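Local coordinates for protein arabinofuranosidase (Bifidobacterium longum, PDB 2Y2W) that hydrolyses terminal non-reducing alpha-L-arabinofuranosyl units of arabinan and arabinoxylan, as an intracellular family 51 glycoside hydrolase that takes part in breaking down plant cell walls, at residues R62-F67 and T394-C399; E215-W220 and G254-Y259; V281-Y286 and L336-W341. One frame throughout, in Å; residues are numbered along the deposited sequence.

Interaction 1 (R62-F67 and T394-C399); sequences RLFGSF and TLLKHC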
ATOM      1  N   ARG D  62      34.964   2.089   1.041  1.00 31.82           N
ATOM      2  CA  ARG D  62      33.653   2.185   1.694  1.00 31.09           C
ATOM      3  C   ARG D  62      33.565   1.384   2.990  1.00 30.46           C
ATOM      4  O   ARG D  62      32.610   1.538   3.759  1.00 30.31           O
ATOM      5  CB  ARG D  62      32.533   1.752   0.746  1.00 31.23           C
ATOM      6  CG  ARG D  62      32.154   2.786  -0.294  1.00 31.52           C
ATOM      7  CD  ARG D  62      30.723   2.575  -0.739  1.00 32.48           C
ATOM      8  NE  ARG D  62      30.373   3.412  -1.882  1.00 33.18           N
ATOM      9  CZ  ARG D  62      30.118   2.952  -3.103  1.00 33.76           C
ATOM     10  NH1 ARG D  62      30.164   1.647  -3.360  1.00 33.90           N
ATOM     11  NH2 ARG D  62      29.809   3.802  -4.069  1.00 34.05           N
ATOM     12  N   LEU D  63      34.560   0.532   3.225  1.00 29.64           N
ATOM     13  CA  LEU D  63      34.644  -0.242   4.457  1.00 29.01           C
ATOM     14  C   LEU D  63      34.832   0.660   5.681  1.00 28.56           C
ATOM     15  O   LEU D  63      34.507   0.268   6.805  1.00 28.42           O
ATOM     16  CB  LEU D  63      35.781  -1.264   4.368  1.00 29.04           C
ATOM     17  CG  LEU D  63      35.642  -2.546   5.191  1.00 28.87           C
ATOM     18  CD1 LEU D  63      34.556  -3.439   4.616  1.00 28.91           C
ATOM     19  CD2 LEU D  63      36.961  -3.293   5.242  1.00 28.62           C
ATOM     20  N   PHE D  64      35.350   1.864   5.452  1.00 28.01           N
ATOM     21  CA  PHE D  64      35.569   2.829   6.524  1.00 27.63           C
ATOM     22  C   PHE D  64      34.503   3.924   6.534  1.00 27.35           C
ATOM     23  O   PHE D  64      34.797   5.098   6.764  1.00 27.39           O
ATOM     24  CB  PHE D  64      36.982   3.411   6.443  1.00 27.70           C
ATOM     25  CG  PHE D  64      38.059   2.363   6.364  1.00 28.02           C
ATOM     26  CD1 PHE D  64      38.337   1.545   7.458  1.00 28.17           C
ATOM     27  CD2 PHE D  64      38.784   2.182   5.192  1.00 27.99           C
ATOM     28  CE1 PHE D  64      39.321   0.570   7.387  1.00 28.41           C
ATOM     29  CE2 PHE D  64      39.772   1.208   5.111  1.00 28.72           C
ATOM     30  CZ  PHE D  64      40.040   0.399   6.211  1.00 28.84           C
ATOM     31  N   GLY D  65      33.260   3.524   6.289  1.00 26.97           N
ATOM     32  CA  GLY D  65      32.135   4.444   6.334  1.00 26.59           C
ATOM     33  C   GLY D  65      31.516   4.540   7.714  1.00 26.40           C
ATOM     34  O   GLY D  65      31.765   3.697   8.578  1.00 26.30           O
ATOM     35  N   SER D  66      30.714   5.583   7.919  1.00 26.16           N
ATOM     36  CA  SER D  66      29.961   5.752   9.158  1.00 26.00           C
ATOM     37  C   SER D  66      28.485   6.016   8.864  1.00 25.95           C
ATOM     38  O   SER D  66      28.012   5.762   7.756  1.00 25.96           O
ATOM     39  CB  SER D  66      30.560   6.865  10.025  1.00 25.99           C
ATOM     40  OG  SER D  66      29.959   6.888  11.310  1.00 25.46           O
ATOM     41  N   PHE D  67      27.771   6.537   9.859  1.00 25.88           N
ATOM     42  CA  PHE D  67      26.320   6.585   9.840  1.00 25.83           C
ATOM     43  C   PHE D  67      25.828   7.706  10.751  1.00 25.86           C
ATOM     44  O   PHE D  67      26.110   7.718  11.945  1.00 25.83           O
ATOM     45  CB  PHE D  67      25.778   5.206  10.266  1.00 25.91           C
ATOM     46  CG  PHE D  67      24.272   5.124  10.419  1.00 25.97           C
ATOM     47  CD1 PHE D  67      23.413   5.865   9.615  1.00 25.88           C
ATOM     48  CD2 PHE D  67      23.721   4.247  11.348  1.00 26.05           C
ATOM     49  CE1 PHE D  67      22.034   5.760   9.759  1.00 25.80           C
ATOM     50  CE2 PHE D  67      22.343   4.136  11.497  1.00 26.13           C
ATOM     51  CZ  PHE D  67      21.501   4.894  10.699  1.00 25.69           C
ATOM     52  N   THR D 394      38.074  -8.656  11.107  1.00 33.54           N
ATOM     53  CA  THR D 394      37.192  -9.627  10.447  1.00 33.51           C
ATOM     54  C   THR D 394      36.614  -9.050   9.155  1.00 33.33           C
ATOM     55  O   THR D 394      36.482  -9.761   8.152  1.00 33.35           O
ATOM     56  CB  THR D 394      36.051 -10.102  11.382  1.00 33.60           C
ATOM     57  OG1 THR D 394      36.614 -10.671  12.569  1.00 34.09           O
ATOM     58  CG2 THR D 394      35.177 -11.157  10.703  1.00 33.52           C
ATOM     59  N   LEU D 395      36.282  -7.760   9.187  1.00 33.06           N
ATOM     60  CA  LEU D 395      35.777  -7.059   8.010  1.00 32.78           C
ATOM     61  C   LEU D 395      36.831  -7.017   6.907  1.00 32.68           C
ATOM     62  O   LEU D 395      36.523  -7.269   5.741  1.00 32.74           O
ATOM     63  CB  LEU D 395      35.313  -5.641   8.370  1.00 32.74           C
ATOM     64  CG  LEU D 395      33.988  -5.469   9.122  1.00 32.41           C
ATOM     65  CD1 LEU D 395      33.883  -4.061   9.686  1.00 32.15           C
ATOM     66  CD2 LEU D 395      32.784  -5.784   8.239  1.00 32.04           C
ATOM     67  N   LEU D 396      38.070  -6.712   7.290  1.00 32.49           N
ATOM     68  CA  LEU D 396      39.196  -6.693   6.357  1.00 32.36           C
ATOM     69  C   LEU D 396      39.544  -8.095   5.850  1.00 32.44           C
ATOM     70  O   LEU D 396      39.902  -8.265   4.685  1.00 32.32           O
ATOM     71  CB  LEU D 396      40.420  -6.024   6.991  1.00 32.20           C
ATOM     72  CG  LEU D 396      40.402  -4.495   7.108  1.00 31.96           C
ATOM     73  CD1 LEU D 396      41.438  -4.009   8.108  1.00 31.68           C
ATOM     74  CD2 LEU D 396      40.627  -3.837   5.755  1.00 31.89           C
ATOM     75  N   LYS D 397      39.415  -9.095   6.723  1.00 32.61           N
ATOM     76  CA  LYS D 397      39.650 -10.493   6.344  1.00 32.76           C
ATOM     77  C   LYS D 397      38.587 -11.033   5.390  1.00 32.65           C
ATOM     78  O   LYS D 397      38.799 -12.051   4.728  1.00 32.64           O
ATOM     79  CB  LYS D 397      39.762 -11.386   7.582  1.00 32.89           C
ATOM     80  CG  LYS D 397      41.194 -11.607   8.060  1.00 33.38           C
ATOM     81  CD  LYS D 397      41.272 -12.011   9.535  1.00 34.11           C
ATOM     82  CE  LYS D 397      41.244 -13.522   9.733  1.00 34.69           C
ATOM     83  NZ  LYS D 397      39.893 -14.109   9.504  1.00 35.42           N
ATOM     84  N   HIS D 398      37.449 -10.345   5.320  1.00 32.62           N
ATOM     85  CA  HIS D 398      36.359 -10.739   4.429  1.00 32.64           C
ATOM     86  C   HIS D 398      35.888  -9.590   3.531  1.00 32.48           C
ATOM     87  O   HIS D 398      34.727  -9.553   3.116  1.00 32.38           O
ATOM     88  CB  HIS D 398      35.189 -11.318   5.233  1.00 32.67           C
ATOM     89  CG  HIS D 398      35.522 -12.584   5.960  1.00 32.97           C
ATOM     90  ND1 HIS D 398      35.542 -13.815   5.339  1.00 33.49           N
ATOM     91  CD2 HIS D 398      35.854 -12.810   7.254  1.00 33.24           C
ATOM     92  CE1 HIS D 398      35.871 -14.744   6.220  1.00 33.47           C
ATOM     93  NE2 HIS D 398      36.065 -14.160   7.389  1.00 33.53           N
ATOM     94  N   CYS D 399      36.795  -8.668   3.215  1.00 32.43           N
ATOM     95  CA  CYS D 399      36.450  -7.519   2.376  1.00 32.43           C
ATOM     96  C   CYS D 399      36.378  -7.872   0.886  1.00 32.31           C
ATOM     97  O   CYS D 399      36.329  -6.991   0.032  1.00 32.45           O
ATOM     98  CB  CYS D 399      37.389  -6.332   2.639  1.00 32.49           C
ATOM     99  SG  CYS D 399      39.034  -6.431   1.900  1.00 32.91           S
TER

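Interaction 2 (E215-W220 and G254-Y259); sequences EMDGPW and GSSGAY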
ATOM      1  N   GLU D 215      15.839  -1.639   8.366  1.00 27.42           N
ATOM      2  CA  GLU D 215      15.487  -2.700   9.319  1.00 27.84           C
ATOM      3  C   GLU D 215      14.019  -3.131   9.248  1.00 27.80           C
ATOM      4  O   GLU D 215      13.329  -3.211  10.267  1.00 27.73           O
ATOM      5  CB  GLU D 215      15.858  -2.282  10.751  1.00 28.00           C
ATOM      6  CG  GLU D 215      17.363  -2.192  11.016  1.00 28.81           C
ATOM      7  CD  GLU D 215      17.698  -1.837  12.459  1.00 29.81           C
ATOM      8  OE1 GLU D 215      17.014  -0.970  13.044  1.00 29.84           O
ATOM      9  OE2 GLU D 215      18.654  -2.424  13.009  1.00 30.42           O
ATOM     10  N   MET D 216      13.557  -3.421   8.036  1.00 27.99           N
ATOM     11  CA  MET D 216      12.149  -3.734   7.789  1.00 28.29           C
ATOM     12  C   MET D 216      11.693  -5.073   8.377  1.00 28.31           C
ATOM     13  O   MET D 216      10.495  -5.361   8.405  1.00 28.24           O
ATOM     14  CB  MET D 216      11.842  -3.662   6.289  1.00 28.31           C
ATOM     15  CG  MET D 216      12.037  -2.275   5.683  1.00 28.89           C
ATOM     16  SD  MET D 216      11.017  -0.994   6.454  1.00 30.37           S
ATOM     17  CE  MET D 216       9.394  -1.463   5.862  1.00 30.38           C
ATOM     18  N   ASP D 217      12.648  -5.872   8.855  1.00 28.51           N
ATOM     19  CA  ASP D 217      12.358  -7.153   9.505  1.00 28.68           C
ATOM     20  C   ASP D 217      12.102  -6.997  11.001  1.00 28.65           C
ATOM     21  O   ASP D 217      11.444  -7.841  11.615  1.00 28.77           O
ATOM     22  CB  ASP D 217      13.496  -8.156   9.268  1.00 28.84           C
ATOM     23  CG  ASP D 217      14.804  -7.736   9.925  1.00 29.30           C
ATOM     24  OD1 ASP D 217      15.062  -6.517  10.036  1.00 29.77           O
ATOM     25  OD2 ASP D 217      15.580  -8.631  10.328  1.00 30.05           O
ATOM     26  N   GLY D 218      12.634  -5.925  11.584  1.00 28.63           N
ATOM     27  CA  GLY D 218      12.477  -5.662  13.012  1.00 28.60           C
ATOM     28  C   GLY D 218      11.062  -5.238  13.361  1.00 28.57           C
ATOM     29  O   GLY D 218      10.533  -4.312  12.750  1.00 28.63           O
ATOM     30  N   PRO D 219      10.436  -5.920  14.340  1.00 28.51           N
ATOM     31  CA  PRO D 219       9.079  -5.577  14.794  1.00 28.42           C
ATOM     32  C   PRO D 219       8.990  -4.243  15.552  1.00 28.28           C
ATOM     33  O   PRO D 219       7.892  -3.817  15.915  1.00 28.45           O
ATOM     34  CB  PRO D 219       8.706  -6.747  15.716  1.00 28.45           C
ATOM     35  CG  PRO D 219       9.644  -7.853  15.341  1.00 28.51           C
ATOM     36  CD  PRO D 219      10.917  -7.164  14.967  1.00 28.53           C
ATOM     37  N   TRP D 220      10.134  -3.601  15.784  1.00 27.93           N
ATOM     38  CA  TRP D 220      10.184  -2.259  16.373  1.00 27.58           C
ATOM     39  C   TRP D 220      10.072  -1.165  15.301  1.00 27.31           C
ATOM     40  O   TRP D 220       9.876   0.012  15.620  1.00 27.13           O
ATOM     41  CB  TRP D 220      11.481  -2.073  17.166  1.00 27.53           C
ATOM     42  CG  TRP D 220      12.708  -2.296  16.335  1.00 27.84           C
ATOM     43  CD1 TRP D 220      13.366  -1.369  15.573  1.00 28.07           C
ATOM     44  CD2 TRP D 220      13.416  -3.530  16.164  1.00 28.09           C
ATOM     45  NE1 TRP D 220      14.440  -1.949  14.944  1.00 28.10           N
ATOM     46  CE2 TRP D 220      14.496  -3.273  15.291  1.00 28.25           C
ATOM     47  CE3 TRP D 220      13.243  -4.828  16.669  1.00 28.21           C
ATOM     48  CZ2 TRP D 220      15.405  -4.267  14.906  1.00 28.76           C
ATOM     49  CZ3 TRP D 220      14.145  -5.817  16.290  1.00 28.49           C
ATOM     50  CH2 TRP D 220      15.214  -5.530  15.415  1.00 29.01           C
ATOM     51  N   GLY D 254      18.655  -6.445   4.986  1.00 32.80           N
ATOM     52  CA  GLY D 254      18.877  -7.832   5.357  1.00 33.68           C
ATOM     53  C   GLY D 254      18.323  -8.043   6.747  1.00 34.42           C
ATOM     54  O   GLY D 254      17.236  -7.559   7.067  1.00 34.42           O
ATOM     55  N   SER D 255      19.077  -8.757   7.576  1.00 35.20           N
ATOM     56  CA  SER D 255      18.692  -8.961   8.967  1.00 36.02           C
ATOM     57  C   SER D 255      19.227  -7.850   9.867  1.00 36.56           C
ATOM     58  O   SER D 255      20.310  -7.299   9.629  1.00 36.63           O
ATOM     59  CB  SER D 255      19.150 -10.334   9.463  1.00 36.03           C
ATOM     60  OG  SER D 255      18.406 -11.372   8.841  1.00 36.18           O
ATOM     61  N   SER D 256      18.451  -7.525  10.897  1.00 37.19           N
ATOM     62  CA  SER D 256      18.839  -6.515  11.875  1.00 37.83           C
ATOM     63  C   SER D 256      19.819  -7.081  12.899  1.00 38.18           C
ATOM     64  O   SER D 256      20.326  -6.352  13.756  1.00 38.34           O
ATOM     65  CB  SER D 256      17.603  -5.955  12.576  1.00 37.88           C
ATOM     66  OG  SER D 256      16.752  -5.311  11.645  1.00 38.34           O
ATOM     67  N   GLY D 257      20.081  -8.382  12.790  1.00 38.61           N
ATOM     68  CA  GLY D 257      20.982  -9.094  13.691  1.00 39.10           C
ATOM     69  C   GLY D 257      20.962 -10.588  13.435  1.00 39.47           C
ATOM     70  O   GLY D 257      20.049 -11.104  12.784  1.00 39.40           O
ATOM     71  N   ALA D 258      21.974 -11.282  13.953  1.00 39.88           N
ATOM     72  CA  ALA D 258      22.097 -12.732  13.796  1.00 40.20           C
ATOM     73  C   ALA D 258      21.067 -13.485  14.636  1.00 40.35           C
ATOM     74  O   ALA D 258      20.720 -14.628  14.329  1.00 40.46           O
ATOM     75  CB  ALA D 258      23.503 -13.181  14.155  1.00 40.23           C
ATOM     76  N   TYR D 259      20.584 -12.830  15.690  1.00 40.54           N
ATOM     77  CA  TYR D 259      19.596 -13.405  16.605  1.00 40.68           C
ATOM     78  C   TYR D 259      18.211 -13.547  15.975  1.00 40.73           C
ATOM     79  O   TYR D 259      17.402 -14.365  16.421  1.00 40.74           O
ATOM     80  CB  TYR D 259      19.504 -12.563  17.887  1.00 40.66           C
ATOM     81  CG  TYR D 259      19.226 -11.090  17.653  1.00 40.71           C
ATOM     82  CD1 TYR D 259      17.921 -10.619  17.493  1.00 40.61           C
ATOM     83  CD2 TYR D 259      20.271 -10.165  17.600  1.00 40.79           C
ATOM     84  CE1 TYR D 259      17.666  -9.268  17.276  1.00 40.79           C
ATOM     85  CE2 TYR D 259      20.026  -8.811  17.387  1.00 40.58           C
ATOM     86  CZ  TYR D 259      18.722  -8.371  17.227  1.00 40.80           C
ATOM     87  OH  TYR D 259      18.473  -7.033  17.017  1.00 40.95           O
TER

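Interaction 3 (V281-Y286 and L336-W341); sequences VSCHAY and LSFDEW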
ATOM      1  N   VAL D 281      23.351  -6.226  -0.068  1.00 31.81           N
ATOM      2  CA  VAL D 281      22.446  -6.670   0.985  1.00 31.88           C
ATOM      3  C   VAL D 281      23.040  -6.196   2.313  1.00 32.07           C
ATOM      4  O   VAL D 281      24.245  -6.309   2.535  1.00 32.07           O
ATOM      5  CB  VAL D 281      22.203  -8.209   0.944  1.00 31.83           C
ATOM      6  CG1 VAL D 281      23.515  -8.995   1.038  1.00 31.82           C
ATOM      7  CG2 VAL D 281      21.212  -8.641   2.022  1.00 31.66           C
ATOM      8  N   SER D 282      22.195  -5.641   3.179  1.00 32.43           N
ATOM      9  CA  SER D 282      22.661  -5.015   4.414  1.00 32.84           C
ATOM     10  C   SER D 282      22.776  -6.007   5.564  1.00 33.15           C
ATOM     11  O   SER D 282      21.939  -6.893   5.714  1.00 33.13           O
ATOM     12  CB  SER D 282      21.742  -3.857   4.818  1.00 32.81           C
ATOM     13  OG  SER D 282      20.568  -4.335   5.453  1.00 32.82           O
ATOM     14  N   CYS D 283      23.821  -5.838   6.370  1.00 33.60           N
ATOM     15  CA  CYS D 283      24.009  -6.621   7.582  1.00 34.15           C
ATOM     16  C   CYS D 283      24.146  -5.692   8.777  1.00 34.53           C
ATOM     17  O   CYS D 283      24.849  -4.678   8.710  1.00 34.45           O
ATOM     18  CB  CYS D 283      25.251  -7.502   7.474  1.00 34.13           C
ATOM     19  SG  CYS D 283      25.198  -8.711   6.146  1.00 34.82           S
ATOM     20  N   HIS D 284      23.468  -6.045   9.865  1.00 35.01           N
ATOM     21  CA  HIS D 284      23.500  -5.260  11.094  1.00 35.56           C
ATOM     22  C   HIS D 284      24.006  -6.107  12.256  1.00 35.90           C
ATOM     23  O   HIS D 284      23.481  -7.190  12.517  1.00 35.98           O
ATOM     24  CB  HIS D 284      22.111  -4.686  11.395  1.00 35.55           C
ATOM     25  CG  HIS D 284      21.653  -3.658  10.405  1.00 35.58           C
ATOM     26  ND1 HIS D 284      20.901  -2.561  10.767  1.00 35.47           N
ATOM     27  CD2 HIS D 284      21.848  -3.552   9.069  1.00 35.37           C
ATOM     28  CE1 HIS D 284      20.647  -1.832   9.696  1.00 35.66           C
ATOM     29  NE2 HIS D 284      21.213  -2.410   8.653  1.00 35.38           N
ATOM     30  N   ALA D 285      25.034  -5.617  12.946  1.00 36.35           N
ATOM     31  CA  ALA D 285      25.664  -6.374  14.026  1.00 36.88           C
ATOM     32  C   ALA D 285      26.122  -5.492  15.186  1.00 37.31           C
ATOM     33  O   ALA D 285      27.130  -4.789  15.085  1.00 37.24           O
ATOM     34  CB  ALA D 285      26.831  -7.199  13.484  1.00 36.82           C
ATOM     35  N   TYR D 286      25.370  -5.539  16.283  1.00 37.95           N
ATOM     36  CA  TYR D 286      25.723  -4.823  17.508  1.00 38.64           C
ATOM     37  C   TYR D 286      26.159  -5.798  18.602  1.00 39.21           C
ATOM     38  O   TYR D 286      25.620  -6.905  18.707  1.00 39.26           O
ATOM     39  CB  TYR D 286      24.544  -3.982  18.008  1.00 38.58           C
ATOM     40  CG  TYR D 286      24.196  -2.779  17.156  1.00 38.47           C
ATOM     41  CD1 TYR D 286      24.964  -1.614  17.207  1.00 38.10           C
ATOM     42  CD2 TYR D 286      23.082  -2.796  16.317  1.00 38.48           C
ATOM     43  CE1 TYR D 286      24.639  -0.504  16.434  1.00 37.83           C
ATOM     44  CE2 TYR D 286      22.746  -1.690  15.541  1.00 38.11           C
ATOM     45  CZ  TYR D 286      23.529  -0.548  15.606  1.00 38.04           C
ATOM     46  OH  TYR D 286      23.200   0.546  14.841  1.00 38.07           O
ATOM     47  N   LEU D 336      28.117  -7.530   0.210  1.00 30.26           N
ATOM     48  CA  LEU D 336      27.578  -7.316   1.544  1.00 30.56           C
ATOM     49  C   LEU D 336      27.859  -5.900   2.022  1.00 30.99           C
ATOM     50  O   LEU D 336      28.937  -5.350   1.766  1.00 31.11           O
ATOM     51  CB  LEU D 336      28.165  -8.328   2.532  1.00 30.48           C
ATOM     52  CG  LEU D 336      27.424  -9.645   2.792  1.00 30.14           C
ATOM     53  CD1 LEU D 336      27.141 -10.436   1.514  1.00 29.72           C
ATOM     54  CD2 LEU D 336      28.213 -10.491   3.780  1.00 29.76           C
ATOM     55  N   SER D 337      26.882  -5.320   2.713  1.00 31.36           N
ATOM     56  CA  SER D 337      27.005  -3.977   3.266  1.00 31.74           C
ATOM     57  C   SER D 337      26.712  -3.980   4.763  1.00 32.02           C
ATOM     58  O   SER D 337      25.550  -3.942   5.180  1.00 32.24           O
ATOM     59  CB  SER D 337      26.067  -3.009   2.537  1.00 31.77           C
ATOM     60  OG  SER D 337      26.222  -1.682   3.012  1.00 31.92           O
ATOM     61  N   PHE D 338      27.770  -4.030   5.569  1.00 32.26           N
ATOM     62  CA  PHE D 338      27.647  -3.957   7.024  1.00 32.49           C
ATOM     63  C   PHE D 338      27.356  -2.528   7.483  1.00 32.68           C
ATOM     64  O   PHE D 338      28.151  -1.916   8.198  1.00 32.52           O
ATOM     65  CB  PHE D 338      28.913  -4.499   7.696  1.00 32.49           C
ATOM     66  CG  PHE D 338      28.749  -5.873   8.275  1.00 32.73           C
ATOM     67  CD1 PHE D 338      28.916  -7.003   7.482  1.00 33.10           C
ATOM     68  CD2 PHE D 338      28.425  -6.038   9.619  1.00 32.91           C
ATOM     69  CE1 PHE D 338      28.763  -8.275   8.021  1.00 33.61           C
ATOM     70  CE2 PHE D 338      28.270  -7.305  10.166  1.00 33.06           C
ATOM     71  CZ  PHE D 338      28.440  -8.426   9.367  1.00 33.50           C
ATOM     72  N   ASP D 339      26.195  -2.015   7.081  1.00 33.04           N
ATOM     73  CA  ASP D 339      25.874  -0.598   7.246  1.00 33.39           C
ATOM     74  C   ASP D 339      25.457  -0.180   8.659  1.00 33.57           C
ATOM     75  O   ASP D 339      25.240   1.005   8.920  1.00 33.72           O
ATOM     76  CB  ASP D 339      24.864  -0.123   6.186  1.00 33.56           C
ATOM     77  CG  ASP D 339      23.606  -0.978   6.126  1.00 33.96           C
ATOM     78  OD1 ASP D 339      23.420  -1.868   6.984  1.00 34.71           O
ATOM     79  OD2 ASP D 339      22.795  -0.751   5.202  1.00 34.64           O
ATOM     80  N   GLU D 340      25.346  -1.149   9.562  1.00 33.73           N
ATOM     81  CA  GLU D 340      25.204  -0.864  10.988  1.00 33.90           C
ATOM     82  C   GLU D 340      25.981  -1.886  11.814  1.00 33.94           C
ATOM     83  O   GLU D 340      25.541  -3.022  11.989  1.00 33.99           O
ATOM     84  CB  GLU D 340      23.729  -0.818  11.408  1.00 33.99           C
ATOM     85  CG  GLU D 340      23.045   0.517  11.129  1.00 34.13           C
ATOM     86  CD  GLU D 340      21.661   0.632  11.746  1.00 34.39           C
ATOM     87  OE1 GLU D 340      21.458   0.144  12.880  1.00 34.76           O
ATOM     88  OE2 GLU D 340      20.775   1.227  11.096  1.00 33.97           O
ATOM     89  N   TRP D 341      27.151  -1.480  12.297  1.00 34.01           N
ATOM     90  CA  TRP D 341      27.970  -2.331  13.157  1.00 34.09           C
ATOM     91  C   TRP D 341      28.598  -1.532  14.295  1.00 34.28           C
ATOM     92  O   TRP D 341      28.663  -0.306  14.235  1.00 34.17           O
ATOM     93  CB  TRP D 341      29.042  -3.076  12.346  1.00 33.98           C
ATOM     94  CG  TRP D 341      30.170  -2.212  11.845  1.00 33.92           C
ATOM     95  CD1 TRP D 341      30.217  -1.529  10.664  1.00 33.54           C
ATOM     96  CD2 TRP D 341      31.415  -1.948  12.509  1.00 33.71           C
ATOM     97  NE1 TRP D 341      31.407  -0.854  10.551  1.00 33.32           N
ATOM     98  CE2 TRP D 341      32.162  -1.093  11.670  1.00 33.51           C
ATOM     99  CE3 TRP D 341      31.969  -2.351  13.733  1.00 33.69           C
ATOM    100  CZ2 TRP D 341      33.438  -0.632  12.012  1.00 33.45           C
ATOM    101  CZ3 TRP D 341      33.237  -1.891  14.075  1.00 33.91           C
ATOM    102  CH2 TRP D 341      33.957  -1.040  13.214  1.00 33.76           C
TER

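Interaction 1 (R62-F67 and T394-C399)
The turn carrying Leu63 faces the last turn of helix 382-397, with the CA atoms of Leu63 and Leu395 7.8 Å apart, a spacing wide enough for side chains to fill. In the (beta/alpha)8 barrel this joins the chain just ahead of the first strand, 65-67, to the end of the helix that precedes the eighth strand, 402-408. Leu63 does most of the touching. Its CG lies opposite the backbone N (chi1 -152°), which sends the isobutyl group at the helix, and the single methyl CD2 then lodges among three residues: CD2 of Leu396 at 3.7 Å, CB of Cys399 at 4.0 Å and CB of Leu395 at 4.2 Å. A branched, flexible leucine suits such a site, where one methyl must fit between a helix flank and the bend that follows it. Leu395 and Leu63 also both rest on Val402, so the eighth strand closes one side of this buried apolar cluster. Leu396 has a second role: it leans on Val469 of strand 462-473, part of the mixed sheet beyond the barrel, and its CD2 approaches CZ of the Phe64 ring at 4.3 Å.

Interaction 2 (E215-W220 and G254-Y259)
Asp217 turns its CG between its own backbone N and carbonyl carbon (chi1 65°), while Ser256 holds OG beside its backbone N (chi1 -62°), and these two settings bring carboxylate and hydroxyl together. The site is the mouth of the (beta/alpha)8 barrel, where the loops after strands 209-212 and 249-252 meet; a type I turn from Glu215 to Gly218 presents the aspartate. Each carboxylate oxygen takes one bond from the same serine: Ser256 OG donates to OD1 at 2.6 Å, on the syn side and 15° out of the carboxylate plane, and Ser256 N gives its hydrogen to the syn lone pair of OD2 at 3.1 Å. An aspartate suits the place because a short, two-oxygen group can grip both donors and be held against rotation. Replacing this acid by an alanine removes both acceptors, and is likely to strand the N-H of Ser256 and set its hydroxyl free to turn. Glu215, the probable proton donor/acceptor, lays its CG against Ser256 OG, and its OE2 is hydrogen-bonded to ND1 of His284. Its OE1 receives a weak bond from Trp220 NE1, in the indole plane, and at another edge of that indole CZ2 meets Ser256 CB at 3.6 Å.

Interaction 3 (V281-Y286 and L336-W341)
The Phe338 ring carries Cys283 CB over the centre of one face, 3.6 Å from its centroid, and meets Ala285 CB at its edge in the ring plane. On the His284 ring, by contrast, Glu340 CB lies over one face but displaced toward the rim, in a CH-pi contact, and the imidazole and carboxylate planes are 42° apart. Tyr286 instead offers its rim, where its OH donates to Glu340 OE1 at 2.7 Å, reaching that oxygen from above the carboxylate plane. Glu340 is the probable nucleophile, and Tyr286 probably helps to bind the arabinofuranose. Gripped at OE1 by the tyrosine and at OE2 by a salt bridge to Arg109, the Glu340 carboxylate is probably held in its rotation. Glutamate suits the place because its extended chain (chi2 -171°) carries the acid past the histidine ring to the tyrosine hydroxyl. The backbones are parallel strands of the barrel. Ser337 N bonds to Val281 O and Cys283 N to Ser337 O, both at 2.8 Å. Then a beta bulge shifts the register, Phe338 centring an inverse gamma turn, before Ala285 N bonds to Glu340 O. Strands 280-287 and 335-341 are the sixth and seventh of the barrel, flanked by 249-252 and 402-408; on the outer side, Cys283 and Phe338 pack on helix 307-327, while Phe338 and Trp341 rest on helix 382-397.

From the N terminus, the chain enters interaction 1 at residues 62-67, leading into the first barrel strand, and that contact closes only when helix 382-397 ends, a loop of more than 300 residues. The other two nest inside it in series: interaction 2 joins the loops after the fourth and fifth strands, and interaction 3 then pairs the sixth strand with the seventh. Interactions 2 and 3 touch through Gly254 N and Ser282 OG, and through the Glu215-His284 bond, which brings the probable acid/base beside the histidine on which the probable nucleophile packs. Interaction 1 meets interaction 3 where Phe67 CE2 touches Glu340 OE2, but stays about 8 Å from interaction 2 at the nearest atoms.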